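Local coordinates for protein glycoside Hydrolase Family 43_12 (Metagenome, PDB 7JVH) that probably hydrolyses glycosidic bonds in xylose- or arabinose-containing plant polysaccharides, using a five-bladed beta-propeller joined to a concanavalin A-like domain, at residues 60-65 with 76-81; 259-264 with 299-304; 286-291 with 355-360; 317-322 with 335-340. All blocks are in the same frame, centred on the assembly; numbering follows the deposited sequence.

Contact 1 (60-65 with 76-81)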
loop_
_atom_site.group_PDB
_atom_site.type_symbol
_atom_site.label_atom_id
_atom_site.label_comp_id
_atom_site.label_asym_id
_atom_site.label_seq_id
_atom_site.Cartn_x
_atom_site.Cartn_y
_atom_site.Cartn_z
ATOM N N CYS A 60 0.622 1.459 4.585
ATOM C CA CYS A 60 0.867 0.581 3.445
ATOM C C CYS A 60 0.629 1.282 2.105
ATOM O O CYS A 60 -0.513 1.393 1.628
ATOM C CB CYS A 60 0.031 -0.691 3.510
ATOM S SG CYS A 60 0.566 -1.958 2.324
ATOM N N TYR A 61 1.736 1.773 1.527
ATOM C CA TYR A 61 1.765 2.352 0.193
ATOM C C TYR A 61 3.097 1.957 -0.432
ATOM O O TYR A 61 3.991 2.789 -0.568
ATOM C CB TYR A 61 1.609 3.866 0.237
ATOM C CG TYR A 61 0.228 4.292 0.663
ATOM C CD1 TYR A 61 -0.806 4.387 -0.259
ATOM C CD2 TYR A 61 -0.052 4.573 1.992
ATOM C CE1 TYR A 61 -2.073 4.780 0.133
ATOM C CE2 TYR A 61 -1.325 4.976 2.389
ATOM C CZ TYR A 61 -2.328 5.083 1.456
ATOM O OH TYR A 61 -3.599 5.475 1.824
ATOM N N PRO A 62 3.282 0.660 -0.775
ATOM C CA PRO A 62 4.562 0.162 -1.272
ATOM C C PRO A 62 4.768 0.381 -2.770
ATOM O O PRO A 62 3.872 0.856 -3.486
ATOM C CB PRO A 62 4.488 -1.340 -0.941
ATOM C CG PRO A 62 3.192 -1.538 -0.173
ATOM C CD PRO A 62 2.307 -0.427 -0.619
ATOM N N ASP A 63 5.979 0.050 -3.221
ATOM C CA ASP A 63 6.335 0.035 -4.635
ATOM C C ASP A 63 5.835 1.295 -5.340
ATOM O O ASP A 63 4.999 1.230 -6.234
ATOM C CB ASP A 63 5.748 -1.224 -5.298
ATOM C CG ASP A 63 6.127 -2.498 -4.574
ATOM O OD1 ASP A 63 7.340 -2.728 -4.331
ATOM O OD2 ASP A 63 5.200 -3.276 -4.248
ATOM N N PRO A 64 6.311 2.494 -4.946
ATOM C CA PRO A 64 5.778 3.739 -5.497
ATOM C C PRO A 64 6.292 3.971 -6.904
ATOM O O PRO A 64 7.485 3.781 -7.172
ATOM C CB PRO A 64 6.321 4.799 -4.540
ATOM C CG PRO A 64 7.586 4.211 -4.005
ATOM C CD PRO A 64 7.364 2.723 -3.940
ATOM N N SER A 65 5.380 4.381 -7.792
ATOM C CA SER A 65 5.698 4.739 -9.156
ATOM C C SER A 65 5.103 6.112 -9.435
ATOM O O SER A 65 4.021 6.442 -8.953
ATOM C CB SER A 65 5.110 3.701 -10.109
ATOM O OG SER A 65 5.256 4.100 -11.459
ATOM N N VAL A 76 1.379 6.289 -7.787
ATOM C CA VAL A 76 0.596 5.091 -7.509
ATOM C C VAL A 76 1.397 4.051 -6.724
ATOM O O VAL A 76 2.630 4.114 -6.682
ATOM C CB VAL A 76 0.029 4.482 -8.796
ATOM C CG1 VAL A 76 -0.882 5.470 -9.510
ATOM C CG2 VAL A 76 1.138 4.012 -9.728
ATOM N N ASN A 77 0.668 3.107 -6.111
ATOM C CA ASN A 77 1.196 2.110 -5.185
ATOM C C ASN A 77 0.546 0.723 -5.385
ATOM O O ASN A 77 -0.572 0.606 -5.906
ATOM C CB ASN A 77 0.939 2.575 -3.750
ATOM C CG ASN A 77 1.535 3.943 -3.459
ATOM O OD1 ASN A 77 0.852 4.981 -3.498
ATOM N ND2 ASN A 77 2.828 3.950 -3.156
ATOM N N SER A 78 1.260 -0.323 -4.964
ATOM C CA SER A 78 0.732 -1.671 -4.899
ATOM C C SER A 78 -0.278 -1.761 -3.758
ATOM O O SER A 78 -0.254 -0.946 -2.846
ATOM C CB SER A 78 1.857 -2.693 -4.704
ATOM O OG SER A 78 2.724 -2.339 -3.659
ATOM N N SER A 79 -1.182 -2.751 -3.833
ATOM C CA SER A 79 -2.285 -2.887 -2.892
ATOM C C SER A 79 -2.731 -4.309 -2.575
ATOM O O SER A 79 -3.573 -4.515 -1.691
ATOM C CB SER A 79 -3.488 -2.070 -3.376
ATOM O OG SER A 79 -3.806 -2.345 -4.724
ATOM N N PHE A 80 -2.216 -5.293 -3.318
ATOM C CA PHE A 80 -2.416 -6.710 -3.012
ATOM C C PHE A 80 -3.919 -7.074 -3.055
ATOM O O PHE A 80 -4.550 -6.861 -4.091
ATOM C CB PHE A 80 -1.610 -7.041 -1.738
ATOM C CG PHE A 80 -0.171 -6.649 -1.882
ATOM C CD1 PHE A 80 0.725 -7.498 -2.503
ATOM C CD2 PHE A 80 0.265 -5.396 -1.508
ATOM C CE1 PHE A 80 2.040 -7.131 -2.697
ATOM C CE2 PHE A 80 1.597 -5.027 -1.722
ATOM C CZ PHE A 80 2.472 -5.898 -2.319
ATOM N N ALA A 81 -4.498 -7.574 -1.962
ATOM C CA ALA A 81 -5.905 -8.018 -1.970
ATOM C C ALA A 81 -6.969 -6.975 -1.621
ATOM O O ALA A 81 -8.153 -7.297 -1.507
ATOM C CB ALA A 81 -6.065 -9.249 -1.082
#
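Asn77 and Ser78 grip the backbone carbonyl of Pro62 from opposite faces of its plane. Asn77 ND2 reaches Pro62 O over 3.3 Å, with that oxygen lying almost in the plane of the Asn77 amide, while Ser78 N donates to Pro62 O from the other face at 3.2 Å. Neither donor sits on a lone pair; both lie well out of the carbonyl plane, one on each side. The hydroxyl of Ser78 turns to the next residue: with OG between the backbone N and the carbonyl carbon (chi1 49°), it donates to Asp63 OD2 at 2.7 Å, arriving on the anti side of the carboxylate and passing beside the Pro62 ring. Asn77 also packs on Tyr61, its amide plane 71° from the phenol ring and its CG at the ring edge. Phe80 adds an apolar contact, Pro62 CG lying 4.1 Å from Phe80 CE2 at the edge of the phenyl ring. Further along, Ser65 and Val76 form an antiparallel hydrogen-bonded pair, with Ser65 N to Val76 O at 3.0 Å. In the second shell, Thr336 OG1 bonds both Asn77 ND2 and Tyr61 O, a second tie that would restrain the amide's rotation. A leucine in place of Asn77 would probably leave Pro62 O with one donor fewer and Thr336 without its amide partner. A glycerol, probably from the crystallisation liquor, hydrogen-bonds to Asp63 OD2. The two loops flank the first hairpin of a four-stranded propeller blade, and the glycerol is consistent with a pocket near the centre of the family 43 five-bladed propeller.

Contact 2 (259-264 with 299-304)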
loop_
_atom_site.group_PDB
_atom_site.type_symbol
_atom_site.label_atom_id
_atom_site.label_comp_id
_atom_site.label_asym_id
_atom_site.label_seq_id
_atom_site.Cartn_x
_atom_site.Cartn_y
_atom_site.Cartn_z
ATOM N N THR A 259 12.934 -7.039 -0.803
ATOM C CA THR A 259 12.191 -5.936 -0.204
ATOM C C THR A 259 12.257 -5.950 1.332
ATOM O O THR A 259 11.494 -5.196 1.987
ATOM C CB THR A 259 10.698 -5.860 -0.656
ATOM O OG1 THR A 259 10.580 -6.134 -2.044
ATOM C CG2 THR A 259 10.187 -4.439 -0.374
ATOM N N GLY A 260 13.188 -6.740 1.896
ATOM C CA GLY A 260 13.486 -6.712 3.318
ATOM C C GLY A 260 14.819 -6.049 3.656
ATOM O O GLY A 260 15.190 -5.020 3.069
ATOM N N ASP A 261 15.549 -6.674 4.590
ATOM C CA ASP A 261 16.787 -6.152 5.176
ATOM C C ASP A 261 17.884 -5.684 4.234
ATOM O O ASP A 261 18.670 -4.809 4.595
ATOM C CB ASP A 261 17.382 -7.200 6.128
ATOM C CG ASP A 261 16.672 -7.232 7.450
ATOM O OD1 ASP A 261 15.569 -6.648 7.545
ATOM O OD2 ASP A 261 17.229 -7.818 8.398
ATOM N N TRP A 262 17.961 -6.284 3.048
ATOM C CA TRP A 262 19.054 -6.000 2.120
ATOM C C TRP A 262 18.602 -5.139 0.933
ATOM O O TRP A 262 19.312 -5.046 -0.072
ATOM C CB TRP A 262 19.719 -7.309 1.664
ATOM C CG TRP A 262 21.182 -7.176 1.511
ATOM C CD1 TRP A 262 21.906 -7.296 0.357
ATOM C CD2 TRP A 262 22.118 -6.849 2.541
ATOM N NE1 TRP A 262 23.238 -7.071 0.606
ATOM C CE2 TRP A 262 23.404 -6.792 1.934
ATOM C CE3 TRP A 262 22.004 -6.602 3.918
ATOM C CZ2 TRP A 262 24.565 -6.500 2.659
ATOM C CZ3 TRP A 262 23.159 -6.313 4.643
ATOM C CH2 TRP A 262 24.425 -6.250 4.007
ATOM N N HIS A 263 17.453 -4.460 1.085
ATOM C CA HIS A 263 16.877 -3.653 0.011
ATOM C C HIS A 263 17.848 -2.532 -0.373
ATOM O O HIS A 263 18.625 -2.036 0.458
ATOM C CB HIS A 263 15.516 -3.074 0.430
ATOM C CG HIS A 263 14.526 -2.926 -0.691
ATOM N ND1 HIS A 263 13.387 -2.147 -0.580
ATOM C CD2 HIS A 263 14.489 -3.459 -1.935
ATOM C CE1 HIS A 263 12.693 -2.205 -1.702
ATOM N NE2 HIS A 263 13.338 -3.000 -2.540
ATOM N N SER A 264 17.816 -2.159 -1.654
ATOM C CA SER A 264 18.665 -1.099 -2.195
ATOM C C SER A 264 18.182 -0.769 -3.586
ATOM O O SER A 264 17.310 -1.437 -4.111
ATOM C CB SER A 264 20.117 -1.555 -2.280
ATOM O OG SER A 264 20.245 -2.389 -3.391
ATOM N N ALA A 299 14.270 4.251 9.894
ATOM C CA ALA A 299 13.742 3.686 8.654
ATOM C C ALA A 299 14.642 2.575 8.128
ATOM O O ALA A 299 15.837 2.571 8.372
ATOM C CB ALA A 299 13.577 4.766 7.579
ATOM N N ASP A 300 14.047 1.652 7.368
ATOM C CA ASP A 300 14.714 0.450 6.884
ATOM C C ASP A 300 14.124 0.011 5.532
ATOM O O ASP A 300 13.139 0.595 5.043
ATOM C CB ASP A 300 14.519 -0.681 7.915
ATOM C CG ASP A 300 15.786 -1.397 8.248
ATOM O OD1 ASP A 300 16.699 -1.378 7.393
ATOM O OD2 ASP A 300 15.906 -1.949 9.356
ATOM N N TRP A 301 14.719 -1.037 4.952
ATOM C CA TRP A 301 14.244 -1.703 3.731
ATOM C C TRP A 301 14.061 -0.737 2.557
ATOM O O TRP A 301 13.083 -0.817 1.827
ATOM C CB TRP A 301 12.941 -2.487 3.962
ATOM C CG TRP A 301 12.954 -3.506 5.095
ATOM C CD1 TRP A 301 13.971 -3.780 5.963
ATOM C CD2 TRP A 301 11.865 -4.354 5.487
ATOM N NE1 TRP A 301 13.593 -4.761 6.852
ATOM C CE2 TRP A 301 12.304 -5.127 6.582
ATOM C CE3 TRP A 301 10.554 -4.534 5.014
ATOM C CZ2 TRP A 301 11.473 -6.047 7.239
ATOM C CZ3 TRP A 301 9.728 -5.453 5.657
ATOM C CH2 TRP A 301 10.189 -6.197 6.759
ATOM N N ALA A 302 15.022 0.172 2.374
ATOM C CA ALA A 302 14.907 1.220 1.375
ATOM C C ALA A 302 15.278 0.712 -0.020
ATOM O O ALA A 302 16.396 0.249 -0.247
ATOM C CB ALA A 302 15.765 2.413 1.762
ATOM N N GLY A 303 14.322 0.818 -0.948
ATOM C CA GLY A 303 14.531 0.520 -2.344
ATOM C C GLY A 303 13.238 0.631 -3.132
ATOM O O GLY A 303 12.250 1.207 -2.653
ATOM N N HIS A 304 13.258 0.058 -4.344
ATOM C CA HIS A 304 12.142 0.089 -5.288
ATOM C C HIS A 304 11.721 1.520 -5.603
ATOM O O HIS A 304 10.594 1.948 -5.320
ATOM C CB HIS A 304 10.930 -0.727 -4.813
ATOM C CG HIS A 304 10.134 -1.288 -5.940
ATOM N ND1 HIS A 304 10.085 -2.642 -6.197
ATOM C CD2 HIS A 304 9.407 -0.694 -6.915
ATOM C CE1 HIS A 304 9.340 -2.862 -7.267
ATOM N NE2 HIS A 304 8.919 -1.698 -7.726
#
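With CG beside the backbone N and opposite the carbonyl carbon (chi1 -54°), Trp301 lays one face of its indole against Gly260 of the turn, and a chi1 of -147° swings the His263 imidazole across to the backbone of Trp301. Gly260 CA stands over the five-membered ring of Trp301, 3.6 Å from its centroid and close to the normal, a CH-pi contact. The edge of the same indole is tied down by Trp301 NE1, which donates to Asp261 OD1 at 2.8 Å; the bond is bent, and the oxygen is tilted out of the ring plane. Asp261 approaches at NE1, its carboxylate plane inclined at 52° to the indole. His263 ND1 gives a straighter bond, 2.8 Å to Trp301 O, with that oxygen in the imidazole plane but the donor well above the carbonyl plane. Both faces of the imidazole are covered: Thr259 CA sits over the centre of one, and Gly303 CA over the other, 3.5 Å from the ring centroid. A side chain at Gly303 would run into the His263 ring and Ser264 O, so the close approach depends on its absence. A type I turn from Gly260 to His263, closed by His263 N to Gly260 O at 3.1 Å, presents these groups together; a glycerol, probably from the crystallisation liquor, hydrogen-bonds to Thr259 N. The turn lies between strands 249-255 and 265-270 of one propeller blade. It rests on strand 300-308, the first, edge strand of the next blade, joined to strand 316-322 by backbone hydrogen bonds of Asp300 with Ile322 and Gly303 with Leu320.

Contact 3 (286-291 with 355-360)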
loop_
_atom_site.group_PDB
_atom_site.type_symbol
_atom_site.label_atom_id
_atom_site.label_comp_id
_atom_site.label_asym_id
_atom_site.label_seq_id
_atom_site.Cartn_x
_atom_site.Cartn_y
_atom_site.Cartn_z
ATOM N N LEU A 286 21.052 3.957 -3.241
ATOM C CA LEU A 286 19.983 4.144 -2.226
ATOM C C LEU A 286 19.826 2.915 -1.330
ATOM O O LEU A 286 19.315 1.935 -1.805
ATOM C CB LEU A 286 18.663 4.394 -2.944
ATOM C CG LEU A 286 17.471 4.528 -2.010
ATOM C CD1 LEU A 286 17.507 5.863 -1.313
ATOM C CD2 LEU A 286 16.174 4.388 -2.765
ATOM N N THR A 287 20.220 2.995 -0.063
ATOM C CA THR A 287 20.006 1.883 0.867
ATOM C C THR A 287 20.128 2.346 2.316
ATOM O O THR A 287 20.711 3.376 2.586
ATOM C CB THR A 287 21.018 0.739 0.645
ATOM O OG1 THR A 287 20.671 -0.374 1.474
ATOM C CG2 THR A 287 22.449 1.182 0.961
ATOM N N GLN A 288 19.563 1.552 3.224
ATOM C CA GLN A 288 19.766 1.688 4.658
ATOM C C GLN A 288 20.347 0.424 5.288
ATOM O O GLN A 288 20.497 0.364 6.508
ATOM C CB GLN A 288 18.441 2.014 5.332
ATOM C CG GLN A 288 17.848 3.362 4.951
ATOM C CD GLN A 288 18.691 4.534 5.430
ATOM O OE1 GLN A 288 18.618 4.961 6.598
ATOM N NE2 GLN A 288 19.527 5.038 4.536
ATOM N N ARG A 289 20.708 -0.563 4.449
ATOM C CA ARG A 289 20.956 -1.925 4.906
ATOM C C ARG A 289 22.161 -2.118 5.820
ATOM O O ARG A 289 22.181 -3.039 6.636
ATOM C CB ARG A 289 21.027 -2.874 3.710
ATOM C CG ARG A 289 22.276 -2.749 2.845
ATOM C CD ARG A 289 21.969 -3.488 1.547
ATOM N NE ARG A 289 23.043 -3.364 0.590
ATOM C CZ ARG A 289 22.971 -3.735 -0.687
ATOM N NH1 ARG A 289 21.861 -4.294 -1.163
ATOM N NH2 ARG A 289 24.031 -3.554 -1.491
ATOM N N HIS A 290 23.145 -1.221 5.718
ATOM C CA HIS A 290 24.345 -1.267 6.555
ATOM C C HIS A 290 24.222 -0.614 7.947
ATOM O O HIS A 290 25.225 -0.374 8.596
ATOM C CB HIS A 290 25.513 -0.657 5.775
ATOM C CG HIS A 290 25.744 -1.302 4.444
ATOM N ND1 HIS A 290 26.217 -2.589 4.319
ATOM C CD2 HIS A 290 25.571 -0.841 3.183
ATOM C CE1 HIS A 290 26.311 -2.902 3.039
ATOM N NE2 HIS A 290 25.928 -1.858 2.327
ATOM N N PHE A 291 22.987 -0.358 8.399
ATOM C CA PHE A 291 22.695 0.204 9.729
ATOM C C PHE A 291 21.900 -0.806 10.577
ATOM O O PHE A 291 20.974 -1.426 10.091
ATOM C CB PHE A 291 21.881 1.511 9.591
ATOM C CG PHE A 291 22.434 2.483 8.574
ATOM C CD1 PHE A 291 23.802 2.695 8.464
ATOM C CD2 PHE A 291 21.592 3.189 7.741
ATOM C CE1 PHE A 291 24.320 3.557 7.503
ATOM C CE2 PHE A 291 22.097 4.073 6.795
ATOM C CZ PHE A 291 23.462 4.265 6.665
ATOM N N VAL A 355 23.057 7.707 3.783
ATOM C CA VAL A 355 23.210 7.943 5.224
ATOM C C VAL A 355 21.862 7.715 5.907
ATOM O O VAL A 355 20.837 7.684 5.238
ATOM C CB VAL A 355 23.804 9.356 5.516
ATOM C CG1 VAL A 355 25.264 9.386 5.125
ATOM C CG2 VAL A 355 23.001 10.476 4.837
ATOM N N PRO A 356 21.805 7.489 7.234
ATOM C CA PRO A 356 20.519 7.245 7.909
ATOM C C PRO A 356 19.483 8.332 7.628
ATOM O O PRO A 356 19.780 9.517 7.785
ATOM C CB PRO A 356 20.904 7.211 9.390
ATOM C CG PRO A 356 22.323 6.736 9.377
ATOM C CD PRO A 356 22.950 7.390 8.155
ATOM N N LEU A 357 18.317 7.927 7.170
ATOM C CA LEU A 357 17.270 8.894 6.807
ATOM C C LEU A 357 16.734 9.629 8.034
ATOM O O LEU A 357 16.739 9.069 9.127
ATOM C CB LEU A 357 16.133 8.128 6.140
ATOM C CG LEU A 357 16.442 7.523 4.780
ATOM C CD1 LEU A 357 15.291 6.650 4.322
ATOM C CD2 LEU A 357 16.709 8.608 3.762
ATOM N N SER A 358 16.354 10.882 7.850
ATOM C CA SER A 358 15.634 11.580 8.887
ATOM C C SER A 358 14.247 11.886 8.368
ATOM O O SER A 358 14.011 11.970 7.158
ATOM C CB SER A 358 16.360 12.841 9.353
ATOM O OG SER A 358 16.667 13.662 8.257
ATOM N N ILE A 359 13.336 12.056 9.326
ATOM C CA ILE A 359 11.931 12.337 9.089
ATOM C C ILE A 359 11.665 13.649 8.355
ATOM O O ILE A 359 10.649 13.777 7.690
ATOM C CB ILE A 359 11.178 12.274 10.426
ATOM C CG1 ILE A 359 9.713 11.939 10.192
ATOM C CG2 ILE A 359 11.374 13.541 11.231
ATOM C CD1 ILE A 359 9.459 10.530 9.720
ATOM N N LYS A 360 12.604 14.601 8.463
ATOM C CA LYS A 360 12.469 15.934 7.864
ATOM C C LYS A 360 13.355 16.098 6.664
ATOM O O LYS A 360 14.497 15.710 6.693
ATOM C CB LYS A 360 12.824 17.009 8.865
ATOM C CG LYS A 360 11.806 17.118 9.981
ATOM C CD LYS A 360 12.412 17.749 11.221
ATOM C CE LYS A 360 12.522 19.244 11.122
ATOM N NZ LYS A 360 13.538 19.779 12.068
#
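Gln288 NE2 donates twice: to Val355 O across the contact at 3.0 Å, and to Thr287 O of its own loop at 2.8 Å. The bond to Val355 O is nearly straight (162°), with the oxygen close to the amide plane; the one to Thr287 O is bent, and its acceptor is tilted from that plane. The other end of the amide accepts, Gln288 OE1 receiving Leu357 N at 3.0 Å. The one amide thus pairs with a C=O and an N-H two residues apart, flanking Pro356. A bend at chi2 (-66°) folds the chain so that the carboxamide faces segment 355-360, where Leu357 CG packs on Gln288 CD at 3.8 Å. Replacing Gln288 by an alanine would probably leave Val355 O and Leu357 N without these mates and open a gap against Leu357. Beside the amide, Phe291 turns one ring face to Pro356, whose CG lies 3.8 Å from the ring centroid, near the normal, in a CH-pi contact. The two side chains cross at about a right angle, and Phe291 CZ comes within 3.5 Å of Pro356 CD. Gln288 CD lies at the edge of the same phenyl ring. A type I turn from Gln288 to Phe291, preceded by an ST turn in which Thr287 OG1 accepts Arg289 N, shapes the loop. This surface contact joins the loop after strand 278-279 to the one after strand 349-350. Leu286 and Leu357 pack inward on Phe319 of strand 316-322, the backbone of Leu286 hydrogen-bonds to that of Glu265 in strand 265-270, and Ile359 reaches helix 40-43.

Contact 4 (317-322 with 335-340); sequences GVFLGI and ETFMLP
Strands 317-322 and 335-340 are the two middle, antiparallel strands of a four-stranded propeller blade, their short axes at 138°. Phe319 and Phe337 form a hydrogen-bonded pair, Phe337 N reaching Phe319 O at 2.7 Å, and Gly321 and Glu335 form another, Glu335 N reaching Gly321 O at 2.7 Å. On the face of the two phenylalanines, Phe319 has CG between its backbone N and carbonyl carbon (chi1 57°), which turns the ring across to the partner strand. There Phe337 CB stands over one face, 3.6 Å from the ring centroid, in a CH-pi contact, while Leu339 CG meets the ring edge, 3.8 Å from Phe319 CE1. The two phenyl rings are oblique, with planes at 31°. Phe337 CE1 comes within 3.4 Å of Gly321 CA, where a side chain would collide with the ring. This twisted pairing is the middle of the blade, with strand 300-308 beyond 317-322 and strand 349-350 beyond 335-340. On the opposite face, Val318 CG1 touches CG of the selenomethionine at Met338, at 3.6 Å. Glu335, on the phenylalanine face, has its carboxylate engaged outside the pair: OE1 in a salt bridge with Arg323, OE2 accepting from Gly59 N.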
loop_
_atom_site.group_PDB
_atom_site.type_symbol
_atom_site.label_atom_id
_atom_site.label_comp_id
_atom_site.label_asym_id
_atom_site.label_seq_id
_atom_site.Cartn_x
_atom_site.Cartn_y
_atom_site.Cartn_z
ATOM N N GLY A 317 13.158 11.384 -6.284
ATOM C CA GLY A 317 12.960 9.926 -6.307
ATOM C C GLY A 317 12.076 9.417 -5.185
ATOM O O GLY A 317 12.406 9.634 -4.034
ATOM N N VAL A 318 10.995 8.724 -5.524
ATOM C CA VAL A 318 10.101 8.153 -4.484
ATOM C C VAL A 318 10.496 6.693 -4.302
ATOM O O VAL A 318 10.857 6.086 -5.276
ATOM C CB VAL A 318 8.624 8.277 -4.878
ATOM C CG1 VAL A 318 8.166 9.718 -4.946
ATOM C CG2 VAL A 318 8.326 7.546 -6.166
ATOM N N PHE A 319 10.454 6.177 -3.079
ATOM C CA PHE A 319 10.813 4.759 -2.849
ATOM C C PHE A 319 10.029 4.195 -1.664
ATOM O O PHE A 319 9.215 4.899 -1.106
ATOM C CB PHE A 319 12.313 4.601 -2.629
ATOM C CG PHE A 319 12.899 5.400 -1.499
ATOM C CD1 PHE A 319 13.009 6.772 -1.580
ATOM C CD2 PHE A 319 13.378 4.780 -0.367
ATOM C CE1 PHE A 319 13.576 7.499 -0.551
ATOM C CE2 PHE A 319 13.942 5.511 0.661
ATOM C CZ PHE A 319 14.040 6.868 0.567
ATOM N N LEU A 320 10.289 2.936 -1.321
ATOM C CA LEU A 320 9.594 2.319 -0.221
ATOM C C LEU A 320 10.547 2.083 0.914
ATOM O O LEU A 320 11.750 1.937 0.687
ATOM C CB LEU A 320 8.893 1.020 -0.652
ATOM C CG LEU A 320 9.712 -0.242 -0.896
ATOM C CD1 LEU A 320 10.140 -0.903 0.407
ATOM C CD2 LEU A 320 8.921 -1.225 -1.755
ATOM N N GLY A 321 9.989 2.072 2.135
ATOM C CA GLY A 321 10.729 1.788 3.338
ATOM C C GLY A 321 9.738 1.421 4.413
ATOM O O GLY A 321 8.531 1.558 4.225
ATOM N N ILE A 322 10.263 0.922 5.534
ATOM C CA ILE A 322 9.518 0.671 6.740
ATOM C C ILE A 322 10.061 1.511 7.909
ATOM O O ILE A 322 11.260 1.775 7.998
ATOM C CB ILE A 322 9.599 -0.813 7.130
ATOM C CG1 ILE A 322 11.021 -1.237 7.498
ATOM C CG2 ILE A 322 9.095 -1.675 6.001
ATOM C CD1 ILE A 322 11.063 -2.626 8.134
ATOM N N GLU A 335 6.093 2.021 3.205
ATOM C CA GLU A 335 5.568 3.359 2.964
ATOM C C GLU A 335 6.329 4.042 1.833
ATOM O O GLU A 335 7.433 3.601 1.471
ATOM C CB GLU A 335 5.688 4.172 4.245
ATOM C CG GLU A 335 5.171 3.419 5.465
ATOM C CD GLU A 335 5.289 4.198 6.748
ATOM O OE1 GLU A 335 6.351 4.175 7.349
ATOM O OE2 GLU A 335 4.288 4.803 7.165
ATOM N N THR A 336 5.679 5.024 1.216
ATOM C CA THR A 336 6.274 5.784 0.099
ATOM C C THR A 336 7.099 6.941 0.643
ATOM O O THR A 336 6.516 7.896 1.111
ATOM C CB THR A 336 5.205 6.441 -0.763
ATOM O OG1 THR A 336 4.508 5.382 -1.396
ATOM C CG2 THR A 336 5.796 7.342 -1.817
ATOM N N PHE A 337 8.414 6.834 0.544
ATOM C CA PHE A 337 9.330 7.892 1.005
ATOM C C PHE A 337 9.770 8.712 -0.190
ATOM O O PHE A 337 9.656 8.260 -1.304
ATOM C CB PHE A 337 10.624 7.278 1.512
ATOM C CG PHE A 337 10.492 6.614 2.849
ATOM C CD1 PHE A 337 9.722 5.481 2.998
ATOM C CD2 PHE A 337 11.131 7.130 3.954
ATOM C CE1 PHE A 337 9.607 4.872 4.229
ATOM C CE2 PHE A 337 11.020 6.515 5.182
ATOM C CZ PHE A 337 10.255 5.389 5.316
HETATM N N MSE A 338 10.305 9.905 0.045
HETATM C CA MSE A 338 10.820 10.714 -1.080
HETATM C C MSE A 338 12.170 11.305 -0.707
HETATM O O MSE A 338 12.466 11.358 0.478
HETATM C CB MSE A 338 9.840 11.793 -1.525
HETATM C CG MSE A 338 9.999 12.130 -2.977
HETATM SE SE MSE A 338 9.012 13.679 -3.488
HETATM C CE MSE A 338 7.568 13.398 -4.700
ATOM N N LEU A 339 12.956 11.678 -1.714
ATOM C CA LEU A 339 14.302 12.271 -1.545
ATOM C C LEU A 339 14.606 13.099 -2.795
ATOM O O LEU A 339 14.080 12.774 -3.848
ATOM C CB LEU A 339 15.320 11.141 -1.429
ATOM C CG LEU A 339 15.615 10.611 -0.034
ATOM C CD1 LEU A 339 16.787 9.659 -0.068
ATOM C CD2 LEU A 339 15.895 11.742 0.922
ATOM N N PRO A 340 15.415 14.169 -2.722
ATOM C CA PRO A 340 15.761 14.945 -3.896
ATOM C C PRO A 340 16.820 14.155 -4.672
ATOM O O PRO A 340 17.570 13.453 -4.068
ATOM C CB PRO A 340 16.372 16.223 -3.313
ATOM C CG PRO A 340 16.051 16.169 -1.855
ATOM C CD PRO A 340 16.025 14.702 -1.525
#

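Contacts 1 and 4 are buried throughout, contact 2 is partly buried, and contact 3 lies at the surface. Contact 4 is regular sheet, held by backbone bonds and aromatic packing, whereas contact 1, nearest the centre of the chain, mixes side-chain and backbone bonds to loop atoms; the hydroxyl of Thr336 ties the two together. Contact 2 shares a blade with contact 4, since strands 300-308 and 316-322 are neighbours, but sets a turn from the adjacent blade against it through indole and imidazole. In contact 3 a single amide does most of the polar work. Its leucines reach Phe319 and Leu339 of contact 4, while Thr287 and Arg289 bond to the 259-264 loop of contact 2.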